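Local coordinates for Di-haem cytochrome c peroxidase family protein (PDB 6NX0) that probably works as a diheme peroxidase, carrying two covalently bound c-type hemes through which it would reduce peroxide and pass electrons, at residues S270-Y275 and L454-D459; V375-S380 and G464-A469; F396-S401 and T438-T443. All blocks are in the same frame, centred on the assembly; numbering follows the deposited sequence.

Interaction 1: residues S270-Y275 and L454-D459; sequences SRYDAY and LRTLTD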
loop_
_atom_site.group_PDB
_atom_site.type_symbol
_atom_site.label_atom_id
_atom_site.label_comp_id
_atom_site.label_asym_id
_atom_site.label_seq_id
_atom_site.Cartn_x
_atom_site.Cartn_y
_atom_site.Cartn_z
ATOM N N SER A 270 -18.587 0.726 1.055
ATOM C CA SER A 270 -18.639 -0.718 1.211
ATOM C C SER A 270 -19.806 -1.119 2.105
ATOM O O SER A 270 -20.417 -0.287 2.783
ATOM C CB SER A 270 -17.336 -1.244 1.797
ATOM O OG SER A 270 -17.217 -0.877 3.163
ATOM N N ARG A 271 -20.085 -2.424 2.129
ATOM C CA ARG A 271 -21.099 -2.934 3.057
ATOM C C ARG A 271 -20.652 -2.771 4.506
ATOM O O ARG A 271 -21.489 -2.517 5.378
ATOM C CB ARG A 271 -21.447 -4.386 2.726
ATOM C CG ARG A 271 -22.342 -4.469 1.480
ATOM C CD ARG A 271 -22.794 -5.903 1.124
ATOM N NE ARG A 271 -23.345 -6.611 2.281
ATOM C CZ ARG A 271 -22.716 -7.561 2.975
ATOM N NH1 ARG A 271 -21.508 -7.999 2.637
ATOM N NH2 ARG A 271 -23.318 -8.096 4.020
ATOM N N TYR A 272 -19.343 -2.851 4.785
ATOM C CA TYR A 272 -18.873 -2.520 6.121
ATOM C C TYR A 272 -19.210 -1.071 6.475
ATOM O O TYR A 272 -19.624 -0.784 7.611
ATOM C CB TYR A 272 -17.369 -2.789 6.229
ATOM C CG TYR A 272 -16.793 -2.316 7.541
ATOM C CD1 TYR A 272 -16.888 -3.106 8.676
ATOM C CD2 TYR A 272 -16.164 -1.081 7.642
ATOM C CE1 TYR A 272 -16.353 -2.674 9.896
ATOM C CE2 TYR A 272 -15.645 -0.634 8.849
ATOM C CZ TYR A 272 -15.744 -1.443 9.971
ATOM O OH TYR A 272 -15.228 -1.028 11.186
ATOM N N ASP A 273 -19.051 -0.144 5.522
ATOM C CA ASP A 273 -19.392 1.259 5.780
ATOM C C ASP A 273 -20.889 1.432 6.016
ATOM O O ASP A 273 -21.303 2.257 6.837
ATOM C CB ASP A 273 -18.923 2.140 4.628
ATOM C CG ASP A 273 -17.421 2.146 4.492
ATOM O OD1 ASP A 273 -16.740 2.419 5.516
ATOM O OD2 ASP A 273 -16.928 1.850 3.380
ATOM N N ALA A 274 -21.717 0.653 5.325
ATOM C CA ALA A 274 -23.155 0.732 5.569
ATOM C C ALA A 274 -23.511 0.175 6.938
ATOM O O ALA A 274 -24.487 0.621 7.558
ATOM C CB ALA A 274 -23.905 -0.013 4.470
ATOM N N TYR A 275 -22.745 -0.805 7.416
ATOM C CA TYR A 275 -22.921 -1.338 8.762
ATOM C C TYR A 275 -22.497 -0.324 9.821
ATOM O O TYR A 275 -23.130 -0.227 10.879
ATOM C CB TYR A 275 -22.131 -2.638 8.897
ATOM C CG TYR A 275 -21.786 -3.030 10.310
ATOM C CD1 TYR A 275 -22.709 -3.685 11.113
ATOM C CD2 TYR A 275 -20.529 -2.756 10.839
ATOM C CE1 TYR A 275 -22.395 -4.051 12.412
ATOM C CE2 TYR A 275 -20.206 -3.122 12.138
ATOM C CZ TYR A 275 -21.144 -3.770 12.914
ATOM O OH TYR A 275 -20.829 -4.136 14.206
ATOM N N LEU A 454 -13.476 -9.715 5.431
ATOM C CA LEU A 454 -12.691 -8.844 4.550
ATOM C C LEU A 454 -13.445 -8.512 3.273
ATOM O O LEU A 454 -13.248 -7.442 2.689
ATOM C CB LEU A 454 -11.352 -9.492 4.227
ATOM C CG LEU A 454 -10.416 -9.620 5.444
ATOM C CD1 LEU A 454 -9.124 -10.339 5.026
ATOM C CD2 LEU A 454 -10.135 -8.248 6.066
ATOM N N ARG A 455 -14.306 -9.417 2.818
ATOM C CA ARG A 455 -15.072 -9.141 1.611
ATOM C C ARG A 455 -16.106 -8.031 1.814
ATOM O O ARG A 455 -16.553 -7.430 0.832
ATOM C CB ARG A 455 -15.724 -10.450 1.142
ATOM C CG ARG A 455 -14.742 -11.493 0.651
ATOM C CD ARG A 455 -15.382 -12.910 0.589
ATOM N NE ARG A 455 -16.549 -12.933 -0.299
ATOM C CZ ARG A 455 -16.493 -13.094 -1.621
ATOM N NH1 ARG A 455 -15.329 -13.258 -2.228
ATOM N NH2 ARG A 455 -17.627 -13.079 -2.332
ATOM N N THR A 456 -16.470 -7.698 3.058
ATOM C CA THR A 456 -17.367 -6.567 3.296
ATOM C C THR A 456 -16.695 -5.213 3.093
ATOM O O THR A 456 -17.380 -4.181 3.110
ATOM C CB THR A 456 -17.968 -6.599 4.717
ATOM O OG1 THR A 456 -16.999 -6.178 5.705
ATOM C CG2 THR A 456 -18.549 -7.975 5.062
ATOM N N LEU A 457 -15.377 -5.186 2.910
ATOM C CA LEU A 457 -14.647 -3.934 2.776
ATOM C C LEU A 457 -14.495 -3.491 1.321
ATOM O O LEU A 457 -13.767 -2.538 1.039
ATOM C CB LEU A 457 -13.260 -4.065 3.412
ATOM C CG LEU A 457 -13.198 -4.703 4.794
ATOM C CD1 LEU A 457 -11.776 -4.691 5.330
ATOM C CD2 LEU A 457 -14.133 -3.984 5.749
ATOM N N THR A 458 -15.154 -4.164 0.394
ATOM C CA THR A 458 -15.101 -3.783 -1.011
ATOM C C THR A 458 -16.081 -2.653 -1.311
ATOM O O THR A 458 -17.270 -2.741 -0.985
ATOM C CB THR A 458 -15.426 -5.005 -1.856
ATOM O OG1 THR A 458 -14.500 -6.048 -1.541
ATOM C CG2 THR A 458 -15.375 -4.686 -3.325
ATOM N N ASP A 459 -15.579 -1.593 -1.939
ATOM C CA ASP A 459 -16.430 -0.490 -2.343
ATOM C C ASP A 459 -17.459 -0.973 -3.358
ATOM O O ASP A 459 -17.236 -1.932 -4.104
ATOM C CB ASP A 459 -15.569 0.658 -2.872
ATOM C CG ASP A 459 -15.099 1.554 -1.769
ATOM O OD1 ASP A 459 -15.941 2.270 -1.191
ATOM O OD2 ASP A 459 -13.905 1.544 -1.444
HETATM O O HOH W 1 -19.299 -4.149 -0.087
HETATM O O HOH W 2 -19.302 -6.870 0.280
#

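Interaction 2: residues V375-S380 and G464-A469; sequences VAIKES and GLMPTA. With HEC (heme c), chain C.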
loop_
_atom_site.group_PDB
_atom_site.type_symbol
_atom_site.label_atom_id
_atom_site.label_comp_id
_atom_site.label_asym_id
_atom_site.label_seq_id
_atom_site.Cartn_x
_atom_site.Cartn_y
_atom_site.Cartn_z
ATOM N N VAL A 375 -9.462 -5.249 -0.531
ATOM C CA VAL A 375 -8.468 -6.322 -0.649
ATOM C C VAL A 375 -9.004 -7.491 -1.460
ATOM O O VAL A 375 -8.253 -8.145 -2.193
ATOM C CB VAL A 375 -7.983 -6.752 0.755
ATOM C CG1 VAL A 375 -9.085 -7.441 1.544
ATOM C CG2 VAL A 375 -6.706 -7.623 0.650
ATOM N N ALA A 376 -10.317 -7.751 -1.391
ATOM C CA ALA A 376 -10.850 -8.976 -1.978
ATOM C C ALA A 376 -10.949 -8.947 -3.504
ATOM O O ALA A 376 -11.320 -9.967 -4.096
ATOM C CB ALA A 376 -12.228 -9.259 -1.376
ATOM N N ILE A 377 -10.619 -7.830 -4.163
ATOM C CA ILE A 377 -10.625 -7.748 -5.624
ATOM C C ILE A 377 -9.225 -7.772 -6.204
ATOM O O ILE A 377 -9.074 -7.715 -7.438
ATOM C CB ILE A 377 -11.390 -6.507 -6.135
ATOM C CG1 ILE A 377 -10.650 -5.197 -5.829
ATOM C CG2 ILE A 377 -12.806 -6.472 -5.578
ATOM C CD1 ILE A 377 -11.323 -3.965 -6.370
ATOM N N LYS A 378 -8.196 -7.877 -5.368
ATOM C CA LYS A 378 -6.832 -7.902 -5.876
ATOM C C LYS A 378 -6.514 -9.255 -6.503
ATOM O O LYS A 378 -7.023 -10.296 -6.090
ATOM C CB LYS A 378 -5.831 -7.611 -4.756
ATOM C CG LYS A 378 -5.944 -6.222 -4.174
ATOM C CD LYS A 378 -5.265 -6.113 -2.835
ATOM C CE LYS A 378 -3.757 -6.309 -2.904
ATOM N NZ LYS A 378 -3.044 -5.023 -3.107
ATOM N N GLU A 379 -5.646 -9.227 -7.510
ATOM C CA GLU A 379 -5.212 -10.444 -8.185
ATOM C C GLU A 379 -4.030 -11.128 -7.508
ATOM O O GLU A 379 -3.808 -12.325 -7.737
ATOM C CB GLU A 379 -4.871 -10.133 -9.649
ATOM C CG GLU A 379 -6.100 -9.723 -10.453
ATOM C CD GLU A 379 -5.790 -9.387 -11.889
ATOM O OE1 GLU A 379 -4.658 -8.967 -12.186
ATOM O OE2 GLU A 379 -6.684 -9.551 -12.741
ATOM N N SER A 380 -3.277 -10.406 -6.677
ATOM C CA SER A 380 -2.199 -10.982 -5.889
ATOM C C SER A 380 -2.026 -10.119 -4.656
ATOM O O SER A 380 -2.472 -8.967 -4.611
ATOM C CB SER A 380 -0.893 -11.108 -6.688
ATOM O OG SER A 380 -0.412 -9.830 -7.042
ATOM N N GLY A 464 -18.482 -6.930 -7.901
ATOM C CA GLY A 464 -18.523 -7.971 -8.923
ATOM C C GLY A 464 -17.177 -8.566 -9.278
ATOM O O GLY A 464 -17.132 -9.610 -9.938
ATOM N N LEU A 465 -16.081 -7.944 -8.856
ATOM C CA LEU A 465 -14.771 -8.500 -9.123
ATOM C C LEU A 465 -14.295 -9.465 -8.050
ATOM O O LEU A 465 -13.288 -10.149 -8.248
ATOM C CB LEU A 465 -13.728 -7.380 -9.263
ATOM C CG LEU A 465 -13.908 -6.413 -10.433
ATOM C CD1 LEU A 465 -12.781 -5.376 -10.422
ATOM C CD2 LEU A 465 -13.942 -7.181 -11.736
ATOM N N MET A 466 -14.950 -9.508 -6.900
ATOM C CA MET A 466 -14.613 -10.527 -5.934
ATOM C C MET A 466 -14.958 -11.901 -6.509
ATOM O O MET A 466 -15.914 -12.033 -7.273
ATOM C CB MET A 466 -15.381 -10.306 -4.636
ATOM C CG MET A 466 -15.132 -8.964 -3.969
ATOM S SD MET A 466 -15.725 -8.941 -2.252
ATOM C CE MET A 466 -17.493 -8.946 -2.514
ATOM N N PRO A 467 -14.212 -12.940 -6.158
ATOM C CA PRO A 467 -14.667 -14.281 -6.529
ATOM C C PRO A 467 -16.009 -14.542 -5.877
ATOM O O PRO A 467 -16.263 -14.111 -4.747
ATOM C CB PRO A 467 -13.571 -15.195 -5.986
ATOM C CG PRO A 467 -12.956 -14.430 -4.872
ATOM C CD PRO A 467 -13.050 -12.991 -5.247
ATOM N N THR A 468 -16.895 -15.242 -6.595
ATOM C CA THR A 468 -18.178 -15.537 -5.979
ATOM C C THR A 468 -18.055 -16.669 -4.980
ATOM O O THR A 468 -18.842 -16.722 -4.032
ATOM C CB THR A 468 -19.238 -15.846 -7.034
ATOM O OG1 THR A 468 -18.696 -16.775 -7.972
ATOM C CG2 THR A 468 -19.642 -14.594 -7.779
ATOM N N ALA A 469 -17.073 -17.553 -5.166
ATOM C CA ALA A 469 -16.638 -18.484 -4.131
ATOM C C ALA A 469 -15.542 -17.807 -3.319
ATOM O O ALA A 469 -14.501 -17.447 -3.883
ATOM C CB ALA A 469 -16.126 -19.761 -4.749
HETATM FE FE HEC C . -1.858 -8.234 7.972
HETATM C CHA HEC C . -0.610 -7.585 4.846
HETATM C CHB HEC C . -4.684 -9.593 6.572
HETATM C CHC HEC C . -2.809 -9.476 11.025
HETATM C CHD HEC C . 0.739 -6.574 9.438
HETATM N NA HEC C . -2.541 -8.478 6.077
HETATM C C1A HEC C . -1.873 -8.089 4.932
HETATM C C2A HEC C . -2.654 -8.545 3.812
HETATM C C3A HEC C . -3.818 -9.003 4.288
HETATM C C4A HEC C . -3.771 -8.978 5.728
HETATM C CMA HEC C . -4.941 -9.673 3.500
HETATM C CAA HEC C . -2.307 -8.290 2.327
HETATM C CBA HEC C . -2.877 -6.966 1.848
HETATM C CGA HEC C . -2.489 -6.564 0.446
HETATM O O1A HEC C . -2.817 -5.388 0.104
HETATM O O2A HEC C . -1.644 -7.238 -0.208
HETATM N NB HEC C . -3.428 -9.286 8.679
HETATM C C1B HEC C . -4.529 -9.705 7.927
HETATM C C2B HEC C . -5.440 -10.410 8.810
HETATM C C3B HEC C . -4.908 -10.450 10.030
HETATM C C4B HEC C . -3.659 -9.702 9.974
HETATM C CMB HEC C . -6.820 -10.957 8.364
HETATM C CAB HEC C . -5.418 -11.188 11.294
HETATM C CBB HEC C . -5.523 -12.707 11.027
HETATM N NC HEC C . -1.218 -8.000 9.872
HETATM C C1C HEC C . -1.712 -8.660 10.980
HETATM C C2C HEC C . -0.903 -8.282 12.105
HETATM C C3C HEC C . 0.018 -7.403 11.690
HETATM C C4C HEC C . -0.134 -7.233 10.265
HETATM C CMC HEC C . -1.214 -8.785 13.532
HETATM C CAC HEC C . 0.937 -6.537 12.568
HETATM C CBC HEC C . 1.886 -7.473 13.345
HETATM N ND HEC C . -0.272 -7.217 7.258
HETATM C C1D HEC C . 0.700 -6.618 8.066
HETATM C C2D HEC C . 1.786 -6.208 7.225
HETATM C C3D HEC C . 1.431 -6.592 5.841
HETATM C C4D HEC C . 0.116 -7.168 5.922
HETATM C CMD HEC C . 3.080 -5.517 7.642
HETATM C CAD HEC C . 2.291 -6.402 4.585
HETATM C CBD HEC C . 3.236 -7.582 4.483
HETATM C CGD HEC C . 3.844 -7.677 3.106
HETATM O O1D HEC C . 3.374 -6.962 2.187
HETATM O O2D HEC C . 4.682 -8.603 2.901
#

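Interaction 3: residues F396-S401 and T438-T443; sequences FYNTRS and TPPAMT. With HEC (heme c), chain C.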
loop_
_atom_site.group_PDB
_atom_site.type_symbol
_atom_site.label_atom_id
_atom_site.label_comp_id
_atom_site.label_asym_id
_atom_site.label_seq_id
_atom_site.Cartn_x
_atom_site.Cartn_y
_atom_site.Cartn_z
ATOM N N PHE A 396 -2.030 -17.744 6.074
ATOM C CA PHE A 396 -0.613 -17.602 6.396
ATOM C C PHE A 396 -0.417 -17.214 7.858
ATOM O O PHE A 396 0.468 -17.739 8.534
ATOM C CB PHE A 396 0.005 -16.553 5.458
ATOM C CG PHE A 396 1.373 -16.075 5.868
ATOM C CD1 PHE A 396 2.492 -16.856 5.625
ATOM C CD2 PHE A 396 1.531 -14.844 6.511
ATOM C CE1 PHE A 396 3.746 -16.414 6.007
ATOM C CE2 PHE A 396 2.799 -14.425 6.893
ATOM C CZ PHE A 396 3.874 -15.200 6.638
ATOM N N TYR A 397 -1.219 -16.277 8.353
ATOM C CA TYR A 397 -1.079 -15.844 9.742
ATOM C C TYR A 397 -1.304 -16.986 10.706
ATOM O O TYR A 397 -0.655 -17.048 11.757
ATOM C CB TYR A 397 -2.052 -14.727 10.059
ATOM C CG TYR A 397 -1.699 -13.428 9.402
ATOM C CD1 TYR A 397 -0.781 -12.566 9.989
ATOM C CD2 TYR A 397 -2.290 -13.051 8.205
ATOM C CE1 TYR A 397 -0.464 -11.364 9.394
ATOM C CE2 TYR A 397 -1.984 -11.845 7.607
ATOM C CZ TYR A 397 -1.064 -11.016 8.203
ATOM O OH TYR A 397 -0.747 -9.824 7.644
ATOM N N ASN A 398 -2.209 -17.896 10.369
ATOM C CA ASN A 398 -2.581 -18.924 11.326
ATOM C C ASN A 398 -1.507 -19.997 11.492
ATOM O O ASN A 398 -1.340 -20.530 12.599
ATOM C CB ASN A 398 -3.899 -19.564 10.903
ATOM C CG ASN A 398 -4.557 -20.330 12.016
ATOM O OD1 ASN A 398 -4.489 -19.938 13.185
ATOM N ND2 ASN A 398 -5.219 -21.439 11.657
ATOM N N THR A 399 -0.791 -20.379 10.423
ATOM C CA THR A 399 0.145 -21.491 10.541
ATOM C C THR A 399 1.567 -21.166 10.072
ATOM O O THR A 399 2.380 -22.080 9.936
ATOM C CB THR A 399 -0.381 -22.749 9.825
ATOM O OG1 THR A 399 -0.598 -22.529 8.425
ATOM C CG2 THR A 399 -1.680 -23.228 10.474
ATOM N N ARG A 400 1.902 -19.889 9.834
ATOM C CA ARG A 400 3.296 -19.519 9.589
ATOM C C ARG A 400 4.218 -20.103 10.652
ATOM O O ARG A 400 5.269 -20.677 10.341
ATOM C CB ARG A 400 3.440 -17.985 9.572
ATOM C CG ARG A 400 4.858 -17.507 9.199
ATOM C CD ARG A 400 5.172 -16.073 9.660
ATOM N NE ARG A 400 5.593 -16.052 11.043
ATOM C CZ ARG A 400 5.886 -14.958 11.724
ATOM N NH1 ARG A 400 5.825 -13.760 11.167
ATOM N NH2 ARG A 400 6.252 -15.070 12.983
ATOM N N SER A 401 3.830 -19.951 11.920
ATOM C CA SER A 401 4.690 -20.326 13.037
ATOM C C SER A 401 4.584 -21.805 13.388
ATOM O O SER A 401 5.585 -22.405 13.806
ATOM C CB SER A 401 4.348 -19.475 14.263
ATOM O OG SER A 401 3.026 -19.706 14.735
ATOM N N THR A 438 2.346 -26.851 18.817
ATOM C CA THR A 438 1.218 -26.169 19.416
ATOM C C THR A 438 0.098 -26.067 18.385
ATOM O O THR A 438 0.372 -25.873 17.194
ATOM C CB THR A 438 1.619 -24.765 19.883
ATOM O OG1 THR A 438 2.669 -24.857 20.859
ATOM C CG2 THR A 438 0.424 -24.006 20.495
ATOM N N PRO A 439 -1.163 -26.203 18.786
ATOM C CA PRO A 439 -2.243 -25.963 17.840
ATOM C C PRO A 439 -2.213 -24.523 17.384
ATOM O O PRO A 439 -1.848 -23.619 18.157
ATOM C CB PRO A 439 -3.508 -26.259 18.659
ATOM C CG PRO A 439 -3.047 -26.902 19.912
ATOM C CD PRO A 439 -1.672 -26.420 20.149
ATOM N N PRO A 440 -2.601 -24.252 16.142
ATOM C CA PRO A 440 -2.753 -22.859 15.725
ATOM C C PRO A 440 -3.870 -22.160 16.486
ATOM O O PRO A 440 -4.776 -22.785 17.055
ATOM C CB PRO A 440 -3.069 -22.967 14.229
ATOM C CG PRO A 440 -3.572 -24.331 14.036
ATOM C CD PRO A 440 -2.875 -25.184 15.041
ATOM N N ALA A 441 -3.804 -20.825 16.477
ATOM C CA ALA A 441 -4.770 -20.015 17.211
ATOM C C ALA A 441 -6.196 -20.191 16.691
ATOM O O ALA A 441 -7.150 -20.064 17.467
ATOM C CB ALA A 441 -4.383 -18.540 17.153
ATOM N N MET A 442 -6.365 -20.449 15.388
ATOM C CA MET A 442 -7.669 -20.457 14.736
ATOM C C MET A 442 -7.921 -21.769 14.003
ATOM O O MET A 442 -6.996 -22.493 13.630
ATOM C CB MET A 442 -7.771 -19.293 13.758
ATOM C CG MET A 442 -7.897 -17.976 14.441
ATOM S SD MET A 442 -8.057 -16.608 13.315
ATOM C CE MET A 442 -6.418 -16.515 12.652
ATOM N N THR A 443 -9.210 -22.067 13.767
ATOM C CA THR A 443 -9.599 -23.189 12.931
ATOM C C THR A 443 -9.717 -22.747 11.476
ATOM O O THR A 443 -9.738 -21.553 11.166
ATOM C CB THR A 443 -10.940 -23.737 13.369
ATOM O OG1 THR A 443 -11.906 -22.708 13.175
ATOM C CG2 THR A 443 -10.917 -24.123 14.850
HETATM FE FE HEC C . -1.858 -8.234 7.972
HETATM C CHA HEC C . -0.610 -7.585 4.846
HETATM C CHB HEC C . -4.684 -9.593 6.572
HETATM C CHC HEC C . -2.809 -9.476 11.025
HETATM C CHD HEC C . 0.739 -6.574 9.438
HETATM N NA HEC C . -2.541 -8.478 6.077
HETATM C C1A HEC C . -1.873 -8.089 4.932
HETATM C C2A HEC C . -2.654 -8.545 3.812
HETATM C C3A HEC C . -3.818 -9.003 4.288
HETATM C C4A HEC C . -3.771 -8.978 5.728
HETATM C CMA HEC C . -4.941 -9.673 3.500
HETATM C CAA HEC C . -2.307 -8.290 2.327
HETATM C CBA HEC C . -2.877 -6.966 1.848
HETATM C CGA HEC C . -2.489 -6.564 0.446
HETATM O O1A HEC C . -2.817 -5.388 0.104
HETATM O O2A HEC C . -1.644 -7.238 -0.208
HETATM N NB HEC C . -3.428 -9.286 8.679
HETATM C C1B HEC C . -4.529 -9.705 7.927
HETATM C C2B HEC C . -5.440 -10.410 8.810
HETATM C C3B HEC C . -4.908 -10.450 10.030
HETATM C C4B HEC C . -3.659 -9.702 9.974
HETATM C CMB HEC C . -6.820 -10.957 8.364
HETATM C CAB HEC C . -5.418 -11.188 11.294
HETATM C CBB HEC C . -5.523 -12.707 11.027
HETATM N NC HEC C . -1.218 -8.000 9.872
HETATM C C1C HEC C . -1.712 -8.660 10.980
HETATM C C2C HEC C . -0.903 -8.282 12.105
HETATM C C3C HEC C . 0.018 -7.403 11.690
HETATM C C4C HEC C . -0.134 -7.233 10.265
HETATM C CMC HEC C . -1.214 -8.785 13.532
HETATM C CAC HEC C . 0.937 -6.537 12.568
HETATM C CBC HEC C . 1.886 -7.473 13.345
HETATM N ND HEC C . -0.272 -7.217 7.258
HETATM C C1D HEC C . 0.700 -6.618 8.066
HETATM C C2D HEC C . 1.786 -6.208 7.225
HETATM C C3D HEC C . 1.431 -6.592 5.841
HETATM C C4D HEC C . 0.116 -7.168 5.922
HETATM C CMD HEC C . 3.080 -5.517 7.642
HETATM C CAD HEC C . 2.291 -6.402 4.585
HETATM C CBD HEC C . 3.236 -7.582 4.483
HETATM C CGD HEC C . 3.844 -7.677 3.106
HETATM O O1D HEC C . 3.374 -6.962 2.187
HETATM O O2D HEC C . 4.682 -8.603 2.901
HETATM O O HOH W 3 -1.542 -19.710 15.215
#

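Interaction 1: residues S270-Y275 and L454-D459
With CG of Tyr-272 set trans to its own backbone N (chi1 173°) and CG of Leu-457 swung beside its N (chi1 -47°), the two side chains run alongside each other, pointing the same way. CD2 of Leu-457 lies 3.5 Å from CB of Tyr-272 and reaches the CG end of the ring. The backbones join as well: Tyr-272 N donates to Thr-456 O at 2.9 Å, a nearly straight bond that meets the carbonyl from 31° outside its plane. OG1 of Thr-456 packs on the Tyr-272 CB and bonds to Phe-453 O.

Ser-270 rests its CB against two carbonyl oxygens, Thr-456 O and Thr-458 O, each 3.2 Å away. Its OG serves a capping box at the start of helix 271-276: Asp-273 N donates to Ser-270 OG at 3.1 Å, and Ser-270 N returns a bond to Asp-273 OD2 over the same length. That carboxylate oxygen also takes the Ser-270 hydroxyl, from above its plane, while OD1 pairs with Arg-373. Across the contact, Arg-455 to Thr-458 form a type I turn, and the carbonyls of Thr-456 and Thr-458 face the helix start.

One water accepts from Arg-271 N and donates to Thr-458 O, 2.6 Å away. NH1 of Arg-271 lies against CG2 of Thr-456, and its guanidinium forms a salt bridge with Glu-286 of helix 284-293.

Interaction 2: residues V375-S380 and G464-A469
The side chains of Ala-376 and Ile-377 meet those of Leu-465 and Met-466 through carbon and sulfur alone. The methyl of Ala-376 sits 3.6 Å from the Met-466 SD, with the Met-466 CG slightly farther off. Ile-377 uses its CG2 branch, which stands trans to the carbonyl carbon because CG1 takes the place between N and C (chi1 70°). That methyl touches both neighbours at once, Leu-465 CB at 3.9 Å and Met-466 CG at 3.8 Å, bridging two successive residues of the other segment. The side chains of Ile-377 and Leu-465 cross at a slant, as do those of Ile-377 and Met-466. CG and SD of Met-466 lie against Ala-376, and the bend at chi3 (-71°) turns the terminal CE away.

Between the segments the polar atoms make no hydrogen bond; their partners lie outside. Pro-467 CD rests 3.7 Å from Ala-376 O, and Ile-377 O is taken by Arg-130. Pro-467 O accepts from Arg-455, which ties the C-terminal loop down beside the contact.

The heme side belongs to 375-380 alone. A 3-10 turn at 375-377, with Lys-378 N bonded to Val-375 O, lets Ala-376 and Ile-377 face the C-terminal loop, whereas Val-375 and Lys-378 belong to the pocket of heme c #2. Val-375 CG2 lies 3.9 Å from the ring methyl CMA. Lys-378, bent at chi3 and chi4, brings NZ to the propionate oxygen O1A at 3.2 Å, a weak hydrogen bond; the ammonium would be expected to offset some of the propionate's negative charge. Across the segments themselves the chemistry is apolar and the fit depends on shape and burial, while the polar bonds of these residues go to partners outside the pair, among them the heme propionate.

Interaction 3: residues F396-S401 and T438-T443
Asn-398 grips Met-442 with both ends of its amide. Met-442 N donates to OD1 of Asn-398 at 2.9 Å, somewhat bent at 141°, and ND2 of Asn-398 gives its hydrogen back to Met-442 O, also at 2.9 Å and straighter. The acceptor O lies close to the plane of the Asn-398 amide, yet that amide approaches from well above the Met-442 carbonyl plane, 53° out of it. Two bonds to one residue fix the rotation of the amide; with CG trans to the backbone N (chi1 -163°), it extends off the helix to the loop. A water adds a third link, donating to Asn-398 O at 2.7 Å and accepting from Ala-441 N.

Packing fills in around these bonds. Pro-440 lays its CB against Asn-398 O at 3.4 Å and against the side-chain OD1; the same CB also meets Thr-399 CG2, whose side chain runs alongside the proline. CB of Met-442 lies 3.4 Å from the Asn-398 OD1.

Metal binding comes from the residue just before. Tyr-397 OH binds the iron (FE) of heme c #2 at 2.0 Å, with His-305 as the other axial ligand. One face of the phenol ring leans over heme atom C4B. A tyrosine axial ligand thus stands next in sequence to the asparagine that holds the loop.

Asn-398 lies in the C-terminal part of helix 390-399. Its partner loop leads into helix 444-455, whose N-cap is Thr-443; the contact therefore joins that part of the tyrosine-bearing helix to the approach to helix 444-455.

Overall arrangement
Going from the N terminus, 270-275 comes first, at the start of helix 271-276, and waits until 454-459 for its partner, so interaction 1 closes the longest loop, around the second cytochrome c region. Interaction 2 begins inside that loop at 375-380 and ends beyond it at 464-469; the two therefore cross. Interaction 3, 396-401 with 438-443, nests inside both. Interactions 1 and 2 touch where Thr-458 packs on Met-466 and Ile-377, and together they fasten the chain after helix 444-455 to helix 271-276 and the loop before helix 390-399. Interaction 3 stands apart, about 24 Å from interaction 2 between centres, but both reach the same heme.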